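Local structure of C2 toxin component I (Clostridium botulinum, 2J3X) at residues T142-I147 and Q418-A423; R167-F172 and G213-E218; F358-F363 and S408-V413; I364-L369 and I400-P405. The protein is the enzymatic component of the binary C2 toxin, an ADP-ribosyltransferase that transfers ADP-ribose from NAD+, most likely to actin as in related binary toxins. The protein carries 2 engineered substitutions. All coordinates share one frame; numbering follows the deposited sequence.

Interaction 1: T142-I147 and Q418-A423; sequences TKFSFI and QVVIDA
Phe144 and Val420 point at each other from opposite directions. The far end of the ring, CZ, meets the methyl CG1 of Val420 at 3.9 Å. The ring is turned obliquely to that methyl. Phe144 CG lies anti to its own carbonyl carbon, with chi1 at -57°, and this sends the ring out toward strand 414-426. On Val420, CG1 is the branch anti to the backbone N (chi1 176°), and it is the one that reaches the ring. The carboxylate of Asp422 lies close to the same end of Phe144, with OD2 4.4 Å from CZ. Over one face of the ring, offset toward the rim, sits the carbonyl oxygen of Thr142. A water adds a polar bridge beside this apolar contact. It accepts from Thr142 N at 3.1 Å and gives a weak bond to Asp422 OD2 at 3.0 Å. The carboxylate is buried but well paired: OD1 forms a salt bridge with Arg366 and OD2 with Arg402. Arg402 NH2 also donates to Thr142 O, so one guanidinium serves both segments. Phe62 meets the Phe144 ring edge-to-face. Strand 141-143 is one of the two edge strands of the eight-stranded sheet, whereas 414-426 belongs to the five-stranded one. The arrangement is thus a buried interface between the two ADP-ribosyltransferase-like halves of the chain.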
loop_
_atom_site.group_PDB
_atom_site.type_symbol
_atom_site.label_atom_id
_atom_site.label_comp_id
_atom_site.label_asym_id
_atom_site.label_seq_id
_atom_site.Cartn_x
_atom_site.Cartn_y
_atom_site.Cartn_z
ATOM N N THR A 142 0.120 0.580 4.883
ATOM C CA THR A 142 1.312 -0.056 4.362
ATOM C C THR A 142 2.430 0.934 4.048
ATOM O O THR A 142 2.212 1.995 3.402
ATOM C CB THR A 142 0.920 -0.817 3.050
ATOM O OG1 THR A 142 -0.213 -1.639 3.349
ATOM C CG2 THR A 142 2.105 -1.653 2.483
ATOM N N LYS A 143 3.659 0.577 4.457
ATOM C CA LYS A 143 4.846 1.286 4.053
ATOM C C LYS A 143 5.400 0.575 2.814
ATOM O O LYS A 143 5.965 -0.498 2.896
ATOM C CB LYS A 143 5.882 1.265 5.200
ATOM C CG LYS A 143 7.106 2.178 4.877
ATOM C CD LYS A 143 6.824 3.651 5.222
ATOM C CE LYS A 143 8.061 4.508 4.953
ATOM N NZ LYS A 143 7.624 5.907 5.278
ATOM N N PHE A 144 5.160 1.161 1.639
ATOM C CA PHE A 144 5.582 0.498 0.404
ATOM C C PHE A 144 7.087 0.374 0.260
ATOM O O PHE A 144 7.569 -0.643 -0.270
ATOM C CB PHE A 144 4.981 1.241 -0.807
ATOM C CG PHE A 144 3.500 1.334 -0.751
ATOM C CD1 PHE A 144 2.677 0.182 -0.847
ATOM C CD2 PHE A 144 2.895 2.592 -0.608
ATOM C CE1 PHE A 144 1.249 0.316 -0.820
ATOM C CE2 PHE A 144 1.494 2.733 -0.570
ATOM C CZ PHE A 144 0.675 1.593 -0.660
ATOM N N SER A 145 7.832 1.343 0.781
ATOM C CA SER A 145 9.288 1.351 0.668
ATOM C C SER A 145 9.840 0.527 1.831
ATOM O O SER A 145 9.074 -0.036 2.600
ATOM C CB SER A 145 9.856 2.774 0.758
ATOM O OG SER A 145 9.529 3.349 2.043
ATOM N N PHE A 146 11.165 0.439 1.909
ATOM C CA PHE A 146 11.807 -0.074 3.127
ATOM C C PHE A 146 11.299 0.776 4.282
ATOM O O PHE A 146 11.027 1.983 4.099
ATOM C CB PHE A 146 13.304 0.120 3.011
ATOM C CG PHE A 146 13.871 -0.564 1.811
ATOM C CD1 PHE A 146 13.951 -1.978 1.766
ATOM C CD2 PHE A 146 14.245 0.196 0.703
ATOM C CE1 PHE A 146 14.485 -2.645 0.622
ATOM C CE2 PHE A 146 14.783 -0.449 -0.445
ATOM C CZ PHE A 146 14.907 -1.847 -0.487
ATOM N N ILE A 147 11.208 0.168 5.452
ATOM C CA ILE A 147 10.754 0.859 6.648
ATOM C C ILE A 147 11.961 1.021 7.577
ATOM O O ILE A 147 12.870 0.159 7.594
ATOM C CB ILE A 147 9.547 0.095 7.263
ATOM C CG1 ILE A 147 8.798 0.912 8.303
ATOM C CG2 ILE A 147 9.982 -1.272 7.797
ATOM C CD1 ILE A 147 7.551 0.167 8.861
ATOM N N GLN A 418 1.219 9.432 -10.298
ATOM C CA GLN A 418 -0.009 8.670 -10.092
ATOM C C GLN A 418 -0.300 8.581 -8.607
ATOM O O GLN A 418 0.505 9.008 -7.792
ATOM C CB GLN A 418 0.112 7.249 -10.657
ATOM C CG GLN A 418 0.665 7.247 -12.121
ATOM C CD GLN A 418 0.435 5.939 -12.850
ATOM O OE1 GLN A 418 0.438 4.861 -12.251
ATOM N NE2 GLN A 418 0.312 6.010 -14.177
ATOM N N VAL A 419 -1.477 8.060 -8.266
ATOM C CA VAL A 419 -1.835 8.007 -6.824
ATOM C C VAL A 419 -2.319 6.615 -6.517
ATOM O O VAL A 419 -3.193 6.056 -7.249
ATOM C CB VAL A 419 -2.921 9.071 -6.452
ATOM C CG1 VAL A 419 -2.314 10.545 -6.430
ATOM C CG2 VAL A 419 -4.222 8.917 -7.351
ATOM N N VAL A 420 -1.842 6.081 -5.365
ATOM C CA VAL A 420 -2.335 4.790 -4.883
ATOM C C VAL A 420 -3.400 5.042 -3.825
ATOM O O VAL A 420 -3.106 5.647 -2.784
ATOM C CB VAL A 420 -1.114 4.008 -4.279
ATOM C CG1 VAL A 420 -1.570 2.660 -3.661
ATOM C CG2 VAL A 420 -0.054 3.793 -5.423
ATOM N N ILE A 421 -4.614 4.599 -4.134
ATOM C CA ILE A 421 -5.785 4.952 -3.358
ATOM C C ILE A 421 -6.160 3.713 -2.518
ATOM O O ILE A 421 -6.788 2.757 -3.013
ATOM C CB ILE A 421 -6.947 5.366 -4.304
ATOM C CG1 ILE A 421 -6.506 6.595 -5.157
ATOM C CG2 ILE A 421 -8.209 5.716 -3.449
ATOM C CD1 ILE A 421 -7.548 6.911 -6.268
ATOM N N ASP A 422 -5.807 3.734 -1.232
ATOM C CA ASP A 422 -6.150 2.623 -0.344
ATOM C C ASP A 422 -7.616 2.748 0.030
ATOM O O ASP A 422 -8.060 3.787 0.537
ATOM C CB ASP A 422 -5.326 2.738 0.975
ATOM C CG ASP A 422 -3.894 2.255 0.812
ATOM O OD1 ASP A 422 -3.692 1.287 0.054
ATOM O OD2 ASP A 422 -2.998 2.780 1.492
ATOM N N ALA A 423 -8.370 1.674 -0.161
ATOM C CA ALA A 423 -9.775 1.694 0.190
ATOM C C ALA A 423 -10.192 0.354 0.787
ATOM O O ALA A 423 -9.641 -0.693 0.447
ATOM C CB ALA A 423 -10.641 2.024 -0.984
HETATM O O HOH W 1 -2.680 0.608 3.585
#

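Interaction 2: R167-F172 and G213-E218; sequences RVPTTF and GSLSQE
Arg167 O accepts a hydrogen bond from water 2 at 2.7 Å, and the same water accepts from Leu215 N at 2.8 Å. Water 3 makes a second bridge: it donates to Gly213 O at 2.9 Å and takes a weak bond from Arg167 N. Beyond the bridges the contact is apolar and rests on one methyl, Leu215 CD2. Leu215 CG is anti to the backbone N (chi1 -164°), which carries CD2 toward Phe172. There it touches Phe172 CE2 at 3.7 Å, and the two side chains run alongside each other in opposing directions. Val168 CG1 also reaches this methyl, at 4.1 Å. Pro169 CD lies over the centre of the Phe172 ring, 3.6 Å above its plane. A type II turn from Pro169 to Phe172 brings the ring back to the proline. These are the C-terminal ends of two parallel neighbours, strands 162-168 and 206-216, in the mixed sheet of the first ADP-ribosyltransferase-like half. Here the backbones have parted, with Val168 CA 6.8 Å from Leu215 CA, and water bridges them.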
loop_
_atom_site.group_PDB
_atom_site.type_symbol
_atom_site.label_atom_id
_atom_site.label_comp_id
_atom_site.label_asym_id
_atom_site.label_seq_id
_atom_site.Cartn_x
_atom_site.Cartn_y
_atom_site.Cartn_z
ATOM N N ARG A 167 7.177 -2.941 17.866
ATOM C CA ARG A 167 8.147 -4.005 18.194
ATOM C C ARG A 167 8.325 -4.882 16.955
ATOM O O ARG A 167 7.342 -5.429 16.423
ATOM C CB ARG A 167 7.548 -4.803 19.349
ATOM C CG ARG A 167 8.317 -6.057 19.790
ATOM C CD ARG A 167 7.679 -6.537 21.078
ATOM N NE ARG A 167 8.574 -7.455 21.782
ATOM C CZ ARG A 167 8.992 -7.358 23.046
ATOM N NH1 ARG A 167 8.605 -6.363 23.860
ATOM N NH2 ARG A 167 9.813 -8.289 23.501
ATOM N N VAL A 168 9.561 -5.043 16.494
ATOM C CA VAL A 168 9.847 -5.912 15.384
ATOM C C VAL A 168 10.223 -7.286 15.958
ATOM O O VAL A 168 11.123 -7.371 16.805
ATOM C CB VAL A 168 11.058 -5.400 14.589
ATOM C CG1 VAL A 168 11.319 -6.310 13.363
ATOM C CG2 VAL A 168 10.844 -3.918 14.218
ATOM N N PRO A 169 9.545 -8.350 15.485
ATOM C CA PRO A 169 9.841 -9.711 15.969
ATOM C C PRO A 169 11.216 -10.258 15.653
ATOM O O PRO A 169 11.766 -10.004 14.581
ATOM C CB PRO A 169 8.726 -10.556 15.311
ATOM C CG PRO A 169 7.618 -9.547 15.068
ATOM C CD PRO A 169 8.391 -8.348 14.576
ATOM N N THR A 170 11.761 -11.084 16.565
ATOM C CA THR A 170 12.993 -11.810 16.295
ATOM C C THR A 170 12.770 -12.614 15.016
ATOM O O THR A 170 11.625 -12.971 14.698
ATOM C CB THR A 170 13.371 -12.808 17.434
ATOM O OG1 THR A 170 12.308 -13.734 17.536
ATOM C CG2 THR A 170 13.301 -12.153 18.698
ATOM N N THR A 171 13.884 -12.840 14.317
ATOM C CA THR A 171 14.039 -13.540 13.034
ATOM C C THR A 171 13.770 -12.645 11.816
ATOM O O THR A 171 14.096 -13.044 10.694
ATOM C CB THR A 171 13.226 -14.877 12.875
ATOM O OG1 THR A 171 11.875 -14.576 12.576
ATOM C CG2 THR A 171 13.292 -15.782 14.125
ATOM N N PHE A 172 13.169 -11.463 12.012
ATOM C CA PHE A 172 12.930 -10.582 10.848
ATOM C C PHE A 172 14.231 -10.068 10.256
ATOM O O PHE A 172 15.182 -9.834 10.962
ATOM C CB PHE A 172 12.089 -9.391 11.263
ATOM C CG PHE A 172 10.631 -9.622 11.212
ATOM C CD1 PHE A 172 10.081 -10.852 11.593
ATOM C CD2 PHE A 172 9.785 -8.574 10.876
ATOM C CE1 PHE A 172 8.693 -11.034 11.611
ATOM C CE2 PHE A 172 8.399 -8.756 10.911
ATOM C CZ PHE A 172 7.875 -9.981 11.262
ATOM N N GLY A 213 1.790 0.761 17.557
ATOM C CA GLY A 213 1.316 0.005 16.369
ATOM C C GLY A 213 1.879 -1.382 16.291
ATOM O O GLY A 213 3.005 -1.636 16.769
ATOM N N SER A 214 1.137 -2.284 15.652
ATOM C CA SER A 214 1.655 -3.639 15.417
ATOM C C SER A 214 2.166 -3.702 14.019
ATOM O O SER A 214 1.499 -3.247 13.106
ATOM C CB SER A 214 0.554 -4.744 15.498
ATOM O OG SER A 214 0.011 -4.744 16.778
ATOM N N LEU A 215 3.338 -4.284 13.847
ATOM C CA LEU A 215 3.891 -4.475 12.522
ATOM C C LEU A 215 3.194 -5.664 11.895
ATOM O O LEU A 215 3.147 -6.740 12.517
ATOM C CB LEU A 215 5.391 -4.765 12.652
ATOM C CG LEU A 215 6.262 -4.648 11.424
ATOM C CD1 LEU A 215 6.349 -3.191 11.008
ATOM C CD2 LEU A 215 7.673 -5.215 11.806
ATOM N N SER A 216 2.695 -5.518 10.674
ATOM C CA SER A 216 1.912 -6.588 10.069
ATOM C C SER A 216 2.244 -6.725 8.590
ATOM O O SER A 216 2.956 -5.898 8.042
ATOM C CB SER A 216 0.406 -6.354 10.294
ATOM O OG SER A 216 0.131 -5.736 11.555
ATOM N N GLN A 217 1.722 -7.773 7.954
ATOM C CA GLN A 217 1.983 -7.959 6.527
ATOM C C GLN A 217 0.683 -8.277 5.871
ATOM O O GLN A 217 0.106 -9.337 6.153
ATOM C CB GLN A 217 2.911 -9.156 6.326
ATOM C CG GLN A 217 4.335 -8.824 6.524
ATOM C CD GLN A 217 5.172 -10.095 6.620
ATOM O OE1 GLN A 217 5.060 -10.871 7.592
ATOM N NE2 GLN A 217 6.011 -10.310 5.614
ATOM N N GLU A 218 0.159 -7.346 5.059
ATOM C CA GLU A 218 -1.126 -7.545 4.459
ATOM C C GLU A 218 -0.863 -8.241 3.118
ATOM O O GLU A 218 0.041 -7.827 2.379
ATOM C CB GLU A 218 -1.790 -6.167 4.189
ATOM C CG GLU A 218 -3.191 -6.340 3.648
ATOM C CD GLU A 218 -3.848 -4.958 3.494
ATOM O OE1 GLU A 218 -3.118 -3.952 3.276
ATOM O OE2 GLU A 218 -5.082 -4.905 3.558
HETATM O O HOH W 2 4.634 -5.392 16.130
HETATM O O HOH W 3 4.252 -3.424 18.640
#

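Interaction 3: F358-F363 and S408-V413; sequences FSKRRF and SIINRV. Engineered in segment 358-363: Arg361 (natural residue Ser).
Ile410 meets the 358-363 loop with both its methyls. CD1 presses on the backbone carbonyl of Ser359, only 3.2 Å from the oxygen, so the fit is tight. CG2 lies 4.0 Å from Ser359 OG and packs on the aliphatic part of Lys360. Lys360 CG is also 4.0 Å from Ile410 CG2. With CG2 anti to the backbone N of Ile410, CG1 lies beside that N (chi1 -50°), which splits the two methyls between Lys360 and the Ser359 carbonyl. The Lys360 chain is extended and runs nearly perpendicular to the isoleucine. Water 4 forms a polar link beside this patch. It donates to Ser359 O at 2.7 Å and to Ser408 OG at 2.6 Å. Ser359 O also accepts from Gln418 NE2, which ties the loop to strand 414-426. The loop itself is a type I turn from Phe358 to Arg361, closed by Arg361 N to Phe358 O. Across from it, Ile410 and Asn411 form a classic beta bulge facing Thr414, where strand 397-411 turns back into strand 414-426. An Asx turn follows, with Asn411 OD1 accepting from Val413 N at 2.9 Å. Behind the first shell, Ser359 OG is held by Ser356 O. Ser408 OG bonds to Phe62 O. The ring atom CD1 of Phe358 sits over the centre of the guanidinium of the engineered Arg361, 3.4 Å above its plane; NH1 of Arg361 bonds to Arg300 O.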
loop_
_atom_site.group_PDB
_atom_site.type_symbol
_atom_site.label_atom_id
_atom_site.label_comp_id
_atom_site.label_asym_id
_atom_site.label_seq_id
_atom_site.Cartn_x
_atom_site.Cartn_y
_atom_site.Cartn_z
ATOM N N PHE A 358 -3.220 -0.962 -18.741
ATOM C CA PHE A 358 -3.747 0.070 -17.834
ATOM C C PHE A 358 -2.705 0.995 -17.233
ATOM O O PHE A 358 -3.005 1.794 -16.376
ATOM C CB PHE A 358 -4.585 -0.578 -16.745
ATOM C CG PHE A 358 -5.672 -1.442 -17.293
ATOM C CD1 PHE A 358 -6.699 -0.882 -18.029
ATOM C CD2 PHE A 358 -5.651 -2.805 -17.077
ATOM C CE1 PHE A 358 -7.707 -1.703 -18.542
ATOM C CE2 PHE A 358 -6.638 -3.623 -17.581
ATOM C CZ PHE A 358 -7.659 -3.087 -18.301
ATOM N N SER A 359 -1.495 0.945 -17.742
ATOM C CA SER A 359 -0.363 1.576 -17.087
ATOM C C SER A 359 -0.388 3.099 -17.092
ATOM O O SER A 359 0.211 3.747 -16.213
ATOM C CB SER A 359 0.926 1.034 -17.699
ATOM O OG SER A 359 1.087 1.471 -19.049
ATOM N N LYS A 360 -1.149 3.684 -18.022
ATOM C CA LYS A 360 -1.247 5.140 -18.079
ATOM C C LYS A 360 -2.462 5.686 -17.360
ATOM O O LYS A 360 -2.755 6.894 -17.464
ATOM C CB LYS A 360 -1.260 5.612 -19.537
ATOM C CG LYS A 360 0.065 5.264 -20.239
ATOM C CD LYS A 360 0.053 5.815 -21.654
ATOM C CE LYS A 360 1.061 5.066 -22.521
ATOM N NZ LYS A 360 1.048 5.675 -23.886
ATOM N N ARG A 361 -3.196 4.842 -16.637
ATOM C CA ARG A 361 -4.302 5.340 -15.811
ATOM C C ARG A 361 -3.729 5.727 -14.448
ATOM O O ARG A 361 -3.057 4.900 -13.808
ATOM C CB ARG A 361 -5.351 4.255 -15.651
ATOM C CG ARG A 361 -5.985 3.888 -17.022
ATOM C CD ARG A 361 -7.136 3.009 -16.732
ATOM N NE ARG A 361 -7.819 2.555 -17.937
ATOM C CZ ARG A 361 -8.866 1.734 -17.907
ATOM N NH1 ARG A 361 -9.324 1.302 -16.738
ATOM N NH2 ARG A 361 -9.437 1.338 -19.045
ATOM N N ARG A 362 -3.982 6.970 -14.019
ATOM C CA ARG A 362 -3.273 7.574 -12.846
ATOM C C ARG A 362 -3.891 7.204 -11.497
ATOM O O ARG A 362 -3.278 7.453 -10.444
ATOM C CB ARG A 362 -3.311 9.122 -13.007
ATOM C CG ARG A 362 -2.534 9.590 -14.234
ATOM C CD ARG A 362 -2.852 11.068 -14.487
ATOM N NE ARG A 362 -2.025 11.594 -15.592
ATOM C CZ ARG A 362 -2.302 11.452 -16.885
ATOM N NH1 ARG A 362 -3.366 10.796 -17.303
ATOM N NH2 ARG A 362 -1.498 11.997 -17.766
ATOM N N PHE A 363 -5.115 6.682 -11.505
ATOM C CA PHE A 363 -5.832 6.515 -10.220
ATOM C C PHE A 363 -5.871 5.014 -9.889
ATOM O O PHE A 363 -6.642 4.258 -10.467
ATOM C CB PHE A 363 -7.230 7.160 -10.272
ATOM C CG PHE A 363 -7.173 8.645 -10.594
ATOM C CD1 PHE A 363 -7.161 9.086 -11.935
ATOM C CD2 PHE A 363 -7.093 9.580 -9.580
ATOM C CE1 PHE A 363 -7.083 10.452 -12.263
ATOM C CE2 PHE A 363 -7.016 10.991 -9.876
ATOM C CZ PHE A 363 -7.019 11.431 -11.255
ATOM N N SER A 408 5.029 6.623 -11.346
ATOM C CA SER A 408 5.071 5.307 -12.022
ATOM C C SER A 408 5.993 5.380 -13.247
ATOM O O SER A 408 6.050 6.423 -13.932
ATOM C CB SER A 408 3.696 4.878 -12.473
ATOM O OG SER A 408 3.659 3.547 -13.028
ATOM N N ILE A 409 6.715 4.293 -13.508
ATOM C CA ILE A 409 7.610 4.269 -14.655
ATOM C C ILE A 409 6.912 3.574 -15.780
ATOM O O ILE A 409 6.546 2.391 -15.641
ATOM C CB ILE A 409 8.943 3.572 -14.299
ATOM C CG1 ILE A 409 9.743 4.460 -13.338
ATOM C CG2 ILE A 409 9.740 3.359 -15.568
ATOM C CD1 ILE A 409 9.763 3.976 -11.979
ATOM N N ILE A 410 6.649 4.295 -16.886
ATOM C CA ILE A 410 5.759 3.773 -17.930
ATOM C C ILE A 410 6.642 3.102 -18.959
ATOM O O ILE A 410 6.321 2.010 -19.442
ATOM C CB ILE A 410 4.872 4.908 -18.608
ATOM C CG1 ILE A 410 4.157 5.781 -17.539
ATOM C CG2 ILE A 410 3.881 4.325 -19.572
ATOM C CD1 ILE A 410 3.161 5.054 -16.598
ATOM N N ASN A 411 7.742 3.756 -19.305
ATOM C CA ASN A 411 8.701 3.173 -20.248
ATOM C C ASN A 411 10.043 3.854 -20.113
ATOM O O ASN A 411 10.256 4.628 -19.192
ATOM C CB ASN A 411 8.160 3.208 -21.695
ATOM C CG ASN A 411 7.938 4.636 -22.209
ATOM O OD1 ASN A 411 8.786 5.505 -22.031
ATOM N ND2 ASN A 411 6.762 4.880 -22.779
ATOM N N ARG A 412 10.976 3.563 -21.020
ATOM C CA ARG A 412 12.322 4.096 -20.864
ATOM C C ARG A 412 12.355 5.614 -20.693
ATOM O O ARG A 412 13.165 6.118 -19.902
ATOM C CB ARG A 412 13.231 3.656 -22.028
ATOM C CG ARG A 412 14.732 3.779 -21.730
ATOM C CD ARG A 412 15.536 3.385 -22.961
ATOM N NE ARG A 412 15.115 4.219 -24.077
ATOM C CZ ARG A 412 15.149 3.876 -25.363
ATOM N NH1 ARG A 412 14.713 4.742 -26.264
ATOM N NH2 ARG A 412 15.606 2.687 -25.748
ATOM N N VAL A 413 11.473 6.335 -21.397
ATOM C CA VAL A 413 11.486 7.809 -21.400
ATOM C C VAL A 413 10.293 8.486 -20.706
ATOM O O VAL A 413 10.160 9.716 -20.755
ATOM C CB VAL A 413 11.561 8.393 -22.881
ATOM C CG1 VAL A 413 12.788 7.830 -23.613
ATOM C CG2 VAL A 413 10.294 8.115 -23.671
HETATM O O HOH W 4 2.080 2.507 -14.768
#

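Interaction 4: I364-L369 and I400-P405; sequences IFRLRL and IFRITP
Arg368 and Phe401 are brought together by their torsions. Arg368 CG is anti to the backbone N, and the chain then bends at chi3 (-55°). Phe401 CG sits between its backbone N and carbonyl carbon, with chi1 at 70°. The arginine thus lies square across the phenylalanine. NH2 of Arg368 comes within 3.2 Å of Phe401 CZ and 3.7 Å of CE2, with the guanidinium and ring planes 34° apart. Glu218 and Gln139 hold the same guanidinium. Phe365 CE1 touches Ile400 CD1 more loosely, at 4.3 Å. The strands are not sheet neighbours: their axes approach to 9.3 Å, and strand 414-426 runs between them. Phe401 and Arg402 form a classic beta bulge opposite Asp422 of that middle strand. Arg366 NH1 and Arg402 NH2 come to 4.3 Å as both gather round the Asp422 carboxylate. Arg402 NH2 also donates to Thr142 O, and Arg366 NE pairs with Asp220. The negative charge of Asp422 probably offsets theirs and makes the close approach tolerable.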
loop_
_atom_site.group_PDB
_atom_site.type_symbol
_atom_site.label_atom_id
_atom_site.label_comp_id
_atom_site.label_asym_id
_atom_site.label_seq_id
_atom_site.Cartn_x
_atom_site.Cartn_y
_atom_site.Cartn_z
ATOM N N ILE A 364 -4.988 4.600 -8.974
ATOM C CA ILE A 364 -4.786 3.170 -8.740
ATOM C C ILE A 364 -5.537 2.801 -7.465
ATOM O O ILE A 364 -5.069 3.106 -6.397
ATOM C CB ILE A 364 -3.299 2.872 -8.523
ATOM C CG1 ILE A 364 -2.406 3.403 -9.665
ATOM C CG2 ILE A 364 -3.097 1.347 -8.236
ATOM C CD1 ILE A 364 -0.938 3.734 -9.209
ATOM N N PHE A 365 -6.679 2.135 -7.584
ATOM C CA PHE A 365 -7.388 1.664 -6.398
ATOM C C PHE A 365 -6.693 0.434 -5.877
ATOM O O PHE A 365 -6.522 -0.536 -6.618
ATOM C CB PHE A 365 -8.835 1.348 -6.630
ATOM C CG PHE A 365 -9.703 2.586 -6.640
ATOM C CD1 PHE A 365 -10.174 3.130 -5.459
ATOM C CD2 PHE A 365 -9.983 3.219 -7.843
ATOM C CE1 PHE A 365 -11.002 4.287 -5.467
ATOM C CE2 PHE A 365 -10.805 4.383 -7.852
ATOM C CZ PHE A 365 -11.293 4.902 -6.649
ATOM N N ARG A 366 -6.235 0.548 -4.626
ATOM C CA ARG A 366 -5.573 -0.572 -3.922
ATOM C C ARG A 366 -6.668 -1.039 -2.944
ATOM O O ARG A 366 -6.833 -0.508 -1.851
ATOM C CB ARG A 366 -4.272 -0.031 -3.260
ATOM C CG ARG A 366 -3.555 -1.171 -2.430
ATOM C CD ARG A 366 -2.169 -0.758 -2.040
ATOM N NE ARG A 366 -1.561 -1.818 -1.218
ATOM C CZ ARG A 366 -1.423 -1.764 0.116
ATOM N NH1 ARG A 366 -1.809 -0.673 0.788
ATOM N NH2 ARG A 366 -0.849 -2.821 0.769
ATOM N N LEU A 367 -7.461 -2.022 -3.373
ATOM C CA LEU A 367 -8.711 -2.370 -2.694
ATOM C C LEU A 367 -8.432 -3.497 -1.714
ATOM O O LEU A 367 -7.925 -4.529 -2.119
ATOM C CB LEU A 367 -9.762 -2.912 -3.708
ATOM C CG LEU A 367 -10.085 -1.843 -4.766
ATOM C CD1 LEU A 367 -10.976 -2.439 -5.842
ATOM C CD2 LEU A 367 -10.753 -0.636 -4.079
ATOM N N ARG A 368 -8.786 -3.315 -0.451
ATOM C CA ARG A 368 -8.741 -4.443 0.474
ATOM C C ARG A 368 -9.981 -5.301 0.295
ATOM O O ARG A 368 -11.104 -4.849 0.553
ATOM C CB ARG A 368 -8.593 -3.928 1.929
ATOM C CG ARG A 368 -8.631 -5.124 2.985
ATOM C CD ARG A 368 -8.648 -4.520 4.422
ATOM N NE ARG A 368 -7.485 -3.622 4.556
ATOM C CZ ARG A 368 -7.436 -2.476 5.260
ATOM N NH1 ARG A 368 -8.486 -2.043 5.918
ATOM N NH2 ARG A 368 -6.313 -1.721 5.254
ATOM N N LEU A 369 -9.783 -6.546 -0.136
ATOM C CA LEU A 369 -10.900 -7.474 -0.271
ATOM C C LEU A 369 -10.939 -8.282 0.989
ATOM O O LEU A 369 -10.070 -9.093 1.191
ATOM C CB LEU A 369 -10.686 -8.403 -1.492
ATOM C CG LEU A 369 -10.478 -7.617 -2.824
ATOM C CD1 LEU A 369 -10.403 -8.614 -4.046
ATOM C CD2 LEU A 369 -11.549 -6.514 -3.048
ATOM N N ILE A 400 -12.301 5.269 0.833
ATOM C CA ILE A 400 -10.910 5.600 0.773
ATOM C C ILE A 400 -10.403 6.026 2.112
ATOM O O ILE A 400 -10.998 6.902 2.749
ATOM C CB ILE A 400 -10.705 6.816 -0.214
ATOM C CG1 ILE A 400 -11.262 6.350 -1.586
ATOM C CG2 ILE A 400 -9.255 7.216 -0.283
ATOM C CD1 ILE A 400 -11.294 7.522 -2.681
ATOM N N PHE A 401 -9.308 5.409 2.533
ATOM C CA PHE A 401 -8.728 5.822 3.808
ATOM C C PHE A 401 -7.321 6.367 3.703
ATOM O O PHE A 401 -6.798 6.908 4.695
ATOM C CB PHE A 401 -8.898 4.670 4.850
ATOM C CG PHE A 401 -8.040 3.471 4.564
ATOM C CD1 PHE A 401 -6.647 3.455 4.984
ATOM C CD2 PHE A 401 -8.567 2.370 3.863
ATOM C CE1 PHE A 401 -5.825 2.320 4.685
ATOM C CE2 PHE A 401 -7.726 1.229 3.561
ATOM C CZ PHE A 401 -6.380 1.229 3.948
ATOM N N ARG A 402 -6.669 6.280 2.535
ATOM C CA ARG A 402 -5.383 6.963 2.372
ATOM C C ARG A 402 -5.081 7.003 0.884
ATOM O O ARG A 402 -5.504 6.118 0.132
ATOM C CB ARG A 402 -4.275 6.153 3.080
ATOM C CG ARG A 402 -2.902 6.840 3.053
ATOM C CD ARG A 402 -1.866 5.992 3.871
ATOM N NE ARG A 402 -1.584 4.719 3.173
ATOM C CZ ARG A 402 -0.453 4.001 3.292
ATOM N NH1 ARG A 402 0.509 4.376 4.152
ATOM N NH2 ARG A 402 -0.280 2.920 2.515
ATOM N N ILE A 403 -4.366 8.038 0.480
ATOM C CA ILE A 403 -3.999 8.238 -0.907
ATOM C C ILE A 403 -2.570 8.656 -0.886
ATOM O O ILE A 403 -2.184 9.667 -0.261
ATOM C CB ILE A 403 -4.864 9.363 -1.590
ATOM C CG1 ILE A 403 -6.320 8.956 -1.588
ATOM C CG2 ILE A 403 -4.404 9.548 -3.073
ATOM C CD1 ILE A 403 -7.278 10.178 -1.780
ATOM N N THR A 404 -1.756 7.869 -1.585
ATOM C CA THR A 404 -0.314 8.052 -1.610
ATOM C C THR A 404 0.204 8.429 -3.009
ATOM O O THR A 404 0.029 7.651 -3.939
ATOM C CB THR A 404 0.358 6.711 -1.221
ATOM O OG1 THR A 404 -0.071 6.372 0.129
ATOM C CG2 THR A 404 1.854 6.926 -1.192
ATOM N N PRO A 405 0.865 9.582 -3.151
ATOM C CA PRO A 405 1.403 9.916 -4.523
ATOM C C PRO A 405 2.629 9.058 -4.853
ATOM O O PRO A 405 3.441 8.757 -3.951
ATOM C CB PRO A 405 1.894 11.380 -4.374
ATOM C CG PRO A 405 1.455 11.821 -3.029
ATOM C CD PRO A 405 1.198 10.601 -2.158
#

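In the fold
Interactions 1, 3 and 4 all reach the five-stranded sheet; interactions 1 and 2 reach the eight-stranded one. Of the four, interaction 1 closes the longest loop, and the other three are nested inside it. Interaction 2 comes before interaction 3, and interaction 4 is nested within interaction 3. The centres of interactions 1 and 4 are about 8 Å apart, near the middle of the molecule. The centres of interactions 2 and 3 are about 32 Å apart, on opposite sides of the chain's centre. Strand 397-411 serves both interactions 3 and 4. Interaction 1 and the salt bridge from Glu218 to Arg368 both cross between the two halves, whereas interaction 3 stays within the second.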